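Local atomic coordinates of dihydroorotate dehydrogenase (Schistosoma mansoni, PDB entry 6UY4), a protein that probably catalyses the FMN-dependent oxidation of (S)-dihydroorotate to orotate, with a quinone as electron acceptor, in de novo pyrimidine synthesis. Residues S108-Q120 / R163-T175. Numbering follows the deposited sequence.
Sequences SHIEVGTVTPNPQ and RGVIGVNLGCNKT. With FMN (flavin mononucleotide), chain G.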
ATOM      1  N   SER A 108      -3.409 -12.487  -2.737  1.00 66.19           N
ATOM      2  CA  SER A 108      -4.859 -12.613  -2.771  1.00 69.37           C
ATOM      3  C   SER A 108      -5.550 -11.332  -3.215  1.00 73.49           C
ATOM      4  O   SER A 108      -6.684 -11.394  -3.699  1.00 73.88           O
ATOM      5  CB  SER A 108      -5.388 -13.026  -1.398  1.00 68.24           C
ATOM      6  OG  SER A 108      -5.127 -12.023  -0.431  1.00 68.13           O
ATOM      7  N   HIS A 109      -4.901 -10.180  -3.057  1.00 66.70           N
ATOM      8  CA  HIS A 109      -5.473  -8.931  -3.532  1.00 65.49           C
ATOM      9  C   HIS A 109      -4.354  -7.965  -3.890  1.00 62.73           C
ATOM     10  O   HIS A 109      -3.284  -7.971  -3.276  1.00 57.25           O
ATOM     11  CB  HIS A 109      -6.421  -8.305  -2.499  1.00 62.20           C
ATOM     12  CG  HIS A 109      -5.757  -7.911  -1.217  1.00 65.27           C
ATOM     13  ND1 HIS A 109      -5.537  -8.801  -0.189  1.00 64.69           N
ATOM     14  CD2 HIS A 109      -5.284  -6.717  -0.790  1.00 57.96           C
ATOM     15  CE1 HIS A 109      -4.948  -8.173   0.814  1.00 63.45           C
ATOM     16  NE2 HIS A 109      -4.782  -6.908   0.474  1.00 60.78           N
ATOM     17  N   ILE A 110      -4.613  -7.143  -4.905  1.00 68.01           N
ATOM     18  CA  ILE A 110      -3.683  -6.118  -5.362  1.00 65.72           C
ATOM     19  C   ILE A 110      -4.348  -4.762  -5.187  1.00 65.25           C
ATOM     20  O   ILE A 110      -5.527  -4.591  -5.518  1.00 68.37           O
ATOM     21  CB  ILE A 110      -3.271  -6.331  -6.834  1.00 74.25           C
ATOM     22  CG1 ILE A 110      -2.843  -7.780  -7.072  1.00 70.21           C
ATOM     23  CG2 ILE A 110      -2.156  -5.372  -7.223  1.00 66.10           C
ATOM     24  CD1 ILE A 110      -1.646  -8.202  -6.258  1.00 69.57           C
ATOM     25  N   GLU A 111      -3.594  -3.801  -4.668  1.00 63.56           N
ATOM     26  CA  GLU A 111      -4.084  -2.444  -4.451  1.00 61.53           C
ATOM     27  C   GLU A 111      -3.464  -1.551  -5.525  1.00 59.21           C
ATOM     28  O   GLU A 111      -2.359  -1.033  -5.365  1.00 59.72           O
ATOM     29  CB  GLU A 111      -3.751  -1.962  -3.041  1.00 65.34           C
ATOM     30  CG  GLU A 111      -4.299  -0.586  -2.698  1.00 68.35           C
ATOM     31  CD  GLU A 111      -4.274  -0.310  -1.206  1.00 74.82           C
ATOM     32  OE1 GLU A 111      -4.712  -1.188  -0.432  1.00 75.24           O
ATOM     33  OE2 GLU A 111      -3.812   0.781  -0.806  1.00 68.65           O
ATOM     34  N   VAL A 112      -4.186  -1.387  -6.634  1.00 62.08           N
ATOM     35  CA  VAL A 112      -3.737  -0.508  -7.705  1.00 63.01           C
ATOM     36  C   VAL A 112      -3.743   0.932  -7.212  1.00 66.21           C
ATOM     37  O   VAL A 112      -4.681   1.373  -6.534  1.00 69.14           O
ATOM     38  CB  VAL A 112      -4.631  -0.679  -8.947  1.00 63.13           C
ATOM     39  CG1 VAL A 112      -4.173   0.239 -10.070  1.00 65.98           C
ATOM     40  CG2 VAL A 112      -4.634  -2.128  -9.405  1.00 62.28           C
ATOM     41  N   GLY A 113      -2.691   1.674  -7.547  1.00 65.16           N
ATOM     42  CA  GLY A 113      -2.557   3.046  -7.098  1.00 61.94           C
ATOM     43  C   GLY A 113      -1.136   3.371  -6.692  1.00 65.41           C
ATOM     44  O   GLY A 113      -0.265   2.495  -6.734  1.00 64.92           O
ATOM     45  N   THR A 114      -0.880   4.612  -6.287  1.00 63.32           N
ATOM     46  CA  THR A 114      -1.903   5.647  -6.162  1.00 62.40           C
ATOM     47  C   THR A 114      -2.195   6.328  -7.499  1.00 63.11           C
ATOM     48  O   THR A 114      -1.276   6.688  -8.235  1.00 68.37           O
ATOM     49  CB  THR A 114      -1.474   6.714  -5.130  1.00 69.78           C
ATOM     50  OG1 THR A 114      -1.494   6.145  -3.814  1.00 67.74           O
ATOM     51  CG2 THR A 114      -2.398   7.918  -5.169  1.00 62.23           C
ATOM     52  N   VAL A 115      -3.481   6.497  -7.804  1.00 64.83           N
ATOM     53  CA  VAL A 115      -3.936   7.085  -9.058  1.00 63.86           C
ATOM     54  C   VAL A 115      -4.427   8.500  -8.786  1.00 62.13           C
ATOM     55  O   VAL A 115      -5.230   8.722  -7.872  1.00 66.04           O
ATOM     56  CB  VAL A 115      -5.045   6.238  -9.708  1.00 62.77           C
ATOM     57  CG1 VAL A 115      -5.418   6.803 -11.070  1.00 62.91           C
ATOM     58  CG2 VAL A 115      -4.607   4.789  -9.827  1.00 66.44           C
ATOM     59  N   THR A 116      -3.944   9.450  -9.578  1.00 64.89           N
ATOM     60  CA  THR A 116      -4.358  10.843  -9.547  1.00 64.27           C
ATOM     61  C   THR A 116      -5.312  11.135 -10.696  1.00 62.47           C
ATOM     62  O   THR A 116      -5.349  10.397 -11.686  1.00 66.13           O
ATOM     63  CB  THR A 116      -3.134  11.764  -9.639  1.00 67.29           C
ATOM     64  OG1 THR A 116      -2.378  11.443 -10.813  1.00 67.29           O
ATOM     65  CG2 THR A 116      -2.252  11.606  -8.407  1.00 59.19           C
ATOM     66  N   PRO A 117      -6.125  12.201 -10.593  1.00 69.28           N
ATOM     67  CA  PRO A 117      -7.049  12.528 -11.691  1.00 69.11           C
ATOM     68  C   PRO A 117      -6.342  12.776 -13.014  1.00 69.85           C
ATOM     69  O   PRO A 117      -6.637  12.113 -14.015  1.00 69.14           O
ATOM     70  CB  PRO A 117      -7.755  13.793 -11.185  1.00 65.89           C
ATOM     71  CG  PRO A 117      -7.696  13.678  -9.707  1.00 64.19           C
ATOM     72  CD  PRO A 117      -6.370  13.038  -9.404  1.00 65.38           C
ATOM     73  N   ASN A 118      -5.405  13.734 -13.034  1.00 69.94           N
ATOM     74  CA  ASN A 118      -4.646  13.993 -14.247  1.00 67.13           C
ATOM     75  C   ASN A 118      -3.344  13.199 -14.242  1.00 66.69           C
ATOM     76  O   ASN A 118      -2.802  12.891 -13.175  1.00 69.29           O
ATOM     77  CB  ASN A 118      -4.332  15.482 -14.372  1.00 69.26           C
ATOM     78  CG  ASN A 118      -5.579  16.342 -14.390  1.00 74.71           C
ATOM     79  OD1 ASN A 118      -6.590  15.978 -14.990  1.00 71.22           O
ATOM     80  ND2 ASN A 118      -5.513  17.491 -13.727  1.00 70.49           N
ATOM     81  N   PRO A 119      -2.830  12.840 -15.417  1.00 69.69           N
ATOM     82  CA  PRO A 119      -1.517  12.182 -15.476  1.00 68.21           C
ATOM     83  C   PRO A 119      -0.440  13.068 -14.863  1.00 63.50           C
ATOM     84  O   PRO A 119      -0.352  14.262 -15.155  1.00 72.84           O
ATOM     85  CB  PRO A 119      -1.294  11.969 -16.978  1.00 64.75           C
ATOM     86  CG  PRO A 119      -2.671  11.947 -17.562  1.00 61.20           C
ATOM     87  CD  PRO A 119      -3.475  12.912 -16.739  1.00 69.59           C
ATOM     88  N   GLN A 120       0.379  12.472 -14.001  1.00 67.53           N
ATOM     89  CA  GLN A 120       1.339  13.218 -13.201  1.00 74.56           C
ATOM     90  C   GLN A 120       2.728  12.623 -13.369  1.00 77.04           C
ATOM     91  O   GLN A 120       2.880  11.404 -13.495  1.00 77.58           O
ATOM     92  CB  GLN A 120       0.938  13.215 -11.722  1.00 71.91           C
ATOM     93  CG  GLN A 120       1.554  14.330 -10.902  1.00 70.98           C
ATOM     94  CD  GLN A 120       0.949  14.428  -9.519  1.00 74.29           C
ATOM     95  OE1 GLN A 120       0.566  15.509  -9.072  1.00 79.68           O
ATOM     96  NE2 GLN A 120       0.857  13.297  -8.831  1.00 74.11           N
ATOM     97  N   ARG A 163     -10.923 -14.417  -9.406  1.00 79.70           N
ATOM     98  CA  ARG A 163      -9.507 -14.735  -9.298  1.00 78.69           C
ATOM     99  C   ARG A 163      -8.795 -13.922  -8.226  1.00 75.36           C
ATOM    100  O   ARG A 163      -7.580 -14.074  -8.060  1.00 82.08           O
ATOM    101  CB  ARG A 163      -8.814 -14.526 -10.650  1.00 79.86           C
ATOM    102  CG  ARG A 163      -9.386 -15.369 -11.779  1.00 85.02           C
ATOM    103  CD  ARG A 163      -8.733 -15.033 -13.113  1.00 97.94           C
ATOM    104  NE  ARG A 163      -7.309 -15.361 -13.131  1.00105.42           N
ATOM    105  CZ  ARG A 163      -6.812 -16.511 -13.577  1.00 99.13           C
ATOM    106  N   GLY A 164      -9.505 -13.073  -7.502  1.00 70.45           N
ATOM    107  CA  GLY A 164      -8.901 -12.273  -6.458  1.00 73.39           C
ATOM    108  C   GLY A 164      -9.671 -10.983  -6.261  1.00 73.44           C
ATOM    109  O   GLY A 164     -10.752 -10.790  -6.810  1.00 75.95           O
ATOM    110  N   VAL A 165      -9.079 -10.099  -5.461  1.00 74.02           N
ATOM    111  CA  VAL A 165      -9.671  -8.815  -5.107  1.00 69.35           C
ATOM    112  C   VAL A 165      -8.748  -7.708  -5.596  1.00 69.51           C
ATOM    113  O   VAL A 165      -7.522  -7.841  -5.538  1.00 67.01           O
ATOM    114  CB  VAL A 165      -9.905  -8.711  -3.584  1.00 66.44           C
ATOM    115  CG1 VAL A 165     -10.456  -7.346  -3.206  1.00 63.38           C
ATOM    116  CG2 VAL A 165     -10.843  -9.814  -3.118  1.00 67.06           C
ATOM    117  N   ILE A 166      -9.334  -6.621  -6.093  1.00 66.94           N
ATOM    118  CA  ILE A 166      -8.573  -5.474  -6.572  1.00 66.11           C
ATOM    119  C   ILE A 166      -9.116  -4.222  -5.903  1.00 63.20           C
ATOM    120  O   ILE A 166     -10.317  -3.939  -5.985  1.00 65.89           O
ATOM    121  CB  ILE A 166      -8.629  -5.334  -8.103  1.00 66.44           C
ATOM    122  CG1 ILE A 166      -7.918  -6.512  -8.774  1.00 67.21           C
ATOM    123  CG2 ILE A 166      -8.015  -4.011  -8.539  1.00 56.91           C
ATOM    124  CD1 ILE A 166      -6.453  -6.618  -8.441  1.00 64.92           C
ATOM    125  N   GLY A 167      -8.235  -3.477  -5.239  1.00 60.22           N
ATOM    126  CA  GLY A 167      -8.594  -2.190  -4.682  1.00 62.60           C
ATOM    127  C   GLY A 167      -7.893  -1.065  -5.409  1.00 61.44           C
ATOM    128  O   GLY A 167      -6.881  -1.294  -6.078  1.00 65.65           O
ATOM    129  N   VAL A 168      -8.414   0.154  -5.298  1.00 63.99           N
ATOM    130  CA  VAL A 168      -7.834   1.320  -5.951  1.00 57.36           C
ATOM    131  C   VAL A 168      -7.519   2.362  -4.889  1.00 58.19           C
ATOM    132  O   VAL A 168      -8.386   2.717  -4.082  1.00 57.07           O
ATOM    133  CB  VAL A 168      -8.771   1.901  -7.026  1.00 59.15           C
ATOM    134  CG1 VAL A 168      -8.149   3.136  -7.654  1.00 52.69           C
ATOM    135  CG2 VAL A 168      -9.066   0.856  -8.088  1.00 66.22           C
ATOM    136  N   ASN A 169      -6.278   2.845  -4.889  1.00 58.12           N
ATOM    137  CA  ASN A 169      -5.826   3.870  -3.960  1.00 62.46           C
ATOM    138  C   ASN A 169      -5.874   5.221  -4.663  1.00 62.16           C
ATOM    139  O   ASN A 169      -5.144   5.445  -5.635  1.00 63.44           O
ATOM    140  CB  ASN A 169      -4.413   3.568  -3.464  1.00 64.34           C
ATOM    141  CG  ASN A 169      -3.967   4.510  -2.367  1.00 65.94           C
ATOM    142  OD1 ASN A 169      -3.636   5.668  -2.624  1.00 66.22           O
ATOM    143  ND2 ASN A 169      -3.947   4.017  -1.136  1.00 65.11           N
ATOM    144  N   LEU A 170      -6.723   6.116  -4.168  1.00 62.43           N
ATOM    145  CA  LEU A 170      -6.968   7.394  -4.823  1.00 58.57           C
ATOM    146  C   LEU A 170      -6.073   8.483  -4.245  1.00 57.96           C
ATOM    147  O   LEU A 170      -5.788   8.501  -3.045  1.00 60.64           O
ATOM    148  CB  LEU A 170      -8.436   7.789  -4.672  1.00 58.22           C
ATOM    149  CG  LEU A 170      -9.427   6.693  -5.065  1.00 57.45           C
ATOM    150  CD1 LEU A 170     -10.835   7.064  -4.642  1.00 64.89           C
ATOM    151  CD2 LEU A 170      -9.365   6.433  -6.560  1.00 52.58           C
ATOM    152  N   GLY A 171      -5.633   9.395  -5.115  1.00 56.86           N
ATOM    153  CA  GLY A 171      -4.801  10.507  -4.707  1.00 65.73           C
ATOM    154  C   GLY A 171      -5.185  11.771  -5.451  1.00 59.71           C
ATOM    155  O   GLY A 171      -6.097  11.775  -6.277  1.00 62.34           O
ATOM    156  N   CYS A 172      -4.466  12.847  -5.139  1.00 62.87           N
ATOM    157  CA  CYS A 172      -4.692  14.145  -5.753  1.00 72.65           C
ATOM    158  C   CYS A 172      -3.446  14.592  -6.507  1.00 69.46           C
ATOM    159  O   CYS A 172      -2.328  14.149  -6.225  1.00 70.31           O
ATOM    160  CB  CYS A 172      -5.073  15.200  -4.706  1.00 69.78           C
ATOM    161  SG  CYS A 172      -3.768  15.576  -3.518  1.00 84.87           S
ATOM    162  N   ASN A 173      -3.653  15.480  -7.474  1.00 64.76           N
ATOM    163  CA  ASN A 173      -2.544  16.023  -8.239  1.00 69.59           C
ATOM    164  C   ASN A 173      -1.759  17.033  -7.405  1.00 75.28           C
ATOM    165  O   ASN A 173      -2.244  17.569  -6.405  1.00 77.97           O
ATOM    166  CB  ASN A 173      -3.047  16.680  -9.525  1.00 74.33           C
ATOM    167  CG  ASN A 173      -3.412  15.666 -10.592  1.00 67.35           C
ATOM    168  OD1 ASN A 173      -4.577  15.533 -10.969  1.00 67.95           O
ATOM    169  ND2 ASN A 173      -2.413  14.947 -11.090  1.00 63.34           N
ATOM    170  N   LYS A 174      -0.518  17.281  -7.831  1.00 78.22           N
ATOM    171  CA  LYS A 174       0.329  18.236  -7.123  1.00 85.55           C
ATOM    172  C   LYS A 174      -0.189  19.660  -7.289  1.00 83.93           C
ATOM    173  O   LYS A 174      -0.215  20.434  -6.326  1.00 85.05           O
ATOM    174  CB  LYS A 174       1.771  18.126  -7.622  1.00 80.08           C
ATOM    175  CG  LYS A 174       2.763  19.028  -6.903  1.00 90.63           C
ATOM    176  CD  LYS A 174       4.150  18.914  -7.522  1.00105.11           C
ATOM    177  CE  LYS A 174       5.168  19.771  -6.783  1.00103.27           C
ATOM    178  NZ  LYS A 174       5.368  19.316  -5.379  1.00 95.92           N
ATOM    179  N   THR A 175      -0.612  20.017  -8.500  1.00 89.65           N
ATOM    180  CA  THR A 175      -1.113  21.349  -8.806  1.00 97.68           C
ATOM    181  C   THR A 175      -2.620  21.470  -8.604  1.00 94.91           C
ATOM    182  O   THR A 175      -3.252  22.335  -9.220  1.00100.70           O
ATOM    183  CB  THR A 175      -0.748  21.726 -10.243  1.00113.87           C
ATOM    184  OG1 THR A 175      -1.594  21.012 -11.153  1.00113.62           O
ATOM    185  CG2 THR A 175       0.700  21.359 -10.529  1.00115.38           C
TER
HETATM  186  N1  FMN G 406       1.568   3.706  -0.630  1.00 62.89           N
HETATM  187  C2  FMN G 406       0.438   4.308  -1.147  1.00 63.97           C
HETATM  188  O2  FMN G 406      -0.584   4.382  -0.468  1.00 66.61           O
HETATM  189  N3  FMN G 406       0.451   4.826  -2.425  1.00 63.65           N
HETATM  190  C4  FMN G 406       1.595   4.747  -3.194  1.00 66.89           C
HETATM  191  O4  FMN G 406       1.606   5.210  -4.333  1.00 71.92           O
HETATM  192  C4A FMN G 406       2.735   4.142  -2.677  1.00 67.59           C
HETATM  193  N5  FMN G 406       3.881   4.061  -3.440  1.00 71.86           N
HETATM  194  C5A FMN G 406       5.010   3.457  -2.928  1.00 68.53           C
HETATM  195  C6  FMN G 406       6.161   3.377  -3.704  1.00 68.04           C
HETATM  196  C7  FMN G 406       7.304   2.773  -3.194  1.00 71.85           C
HETATM  197  C7M FMN G 406       8.544   2.691  -4.036  1.00 65.21           C
HETATM  198  C8  FMN G 406       7.296   2.248  -1.906  1.00 70.52           C
HETATM  199  C8M FMN G 406       8.529   1.595  -1.353  1.00 66.45           C
HETATM  200  C9  FMN G 406       6.144   2.330  -1.131  1.00 68.68           C
HETATM  201  C9A FMN G 406       4.997   2.933  -1.638  1.00 67.00           C
HETATM  202  N10 FMN G 406       3.845   3.015  -0.874  1.00 62.85           N
HETATM  203  C10 FMN G 406       2.718   3.621  -1.391  1.00 66.33           C
HETATM  204  C1' FMN G 406       3.804   2.464   0.519  1.00 59.89           C
HETATM  205  C2' FMN G 406       3.413   0.992   0.502  1.00 63.65           C
HETATM  206  O2' FMN G 406       2.196   0.828  -0.191  1.00 62.34           O
HETATM  207  C3' FMN G 406       3.247   0.457   1.917  1.00 72.08           C
HETATM  208  O3' FMN G 406       2.374   1.296   2.639  1.00 74.71           O
HETATM  209  C4' FMN G 406       4.576   0.355   2.659  1.00 69.47           C
HETATM  210  O4' FMN G 406       5.650   0.252   1.750  1.00 68.50           O
HETATM  211  C5' FMN G 406       4.544  -0.880   3.543  1.00 67.71           C
HETATM  212  O5' FMN G 406       5.824  -1.168   4.047  1.00 79.66           O
HETATM  213  P   FMN G 406       6.541  -2.532   3.592  1.00 68.19           P
HETATM  214  O1P FMN G 406       7.856  -2.637   4.323  1.00 73.45           O
HETATM  215  O2P FMN G 406       5.660  -3.719   3.902  1.00 73.82           O
HETATM  216  O3P FMN G 406       6.805  -2.465   2.110  1.00 60.82           O
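Asn-169 reaches across from strand 165-170 to Thr-114 and Glu-111 of strand 109-115, an example of adjacent parallel barrel strands supplying part of a cofactor site: Thr-114 binds the flavin directly, and Asn-169 bonds to its hydroxyl from the next strand. Its CG stands anti to the backbone N (chi1 -173°), which carries the amide over the neighbouring strand. OD1 faces Thr-114 OG1, where the modelled hydrogen bond is so short that its length is doubtful. That hydroxyl also accepts from FMN, at 2.7 Å from N3 to Thr-114 OG1, while Thr-114 N donates to FMN O4 (3.2 Å), gripping one edge of the flavin. On the other branch, Asn-169 ND2 meets Glu-111 OE2 at 3.3 Å, on the anti side and somewhat out of the carboxylate plane, with the two flat groups only 13° apart; it also bonds Asn-200. Glu-111 OE1 is held by Gln-352 and Tyr-196.

On the opposite face of the sheet the contact is apolar. Ile-110 and Ile-166 run alongside each other in the same direction, the CD1 methyl of Ile-166 resting 3.6 Å from Ile-110 CB. The backbone ladder runs from Ser-108 to Gly-171, but Thr-114, preceded by a cis peptide, shifts the register by one residue.

Beyond the strands, the Asn-173 amide clasps the backbone of Asn-118: OD1 takes Asn-118 N (2.9 Å) on a lone pair, and ND2 gives an almost straight bond to Asn-118 O (3.0 Å), though from well above its carbonyl plane. Thr-116 OG1 reaches that oxygen from the opposite face.

Within the TIM barrel, strand 165-170 is flanked by strands 109-115 and 196-200, while backbone bonds from Ser-108 and Glu-111 to Ile-86 and Leu-88 close the ring. Outside it, helix 99-105 packs on Ile-110, and helix 147-153 on Val-112 and Val-115.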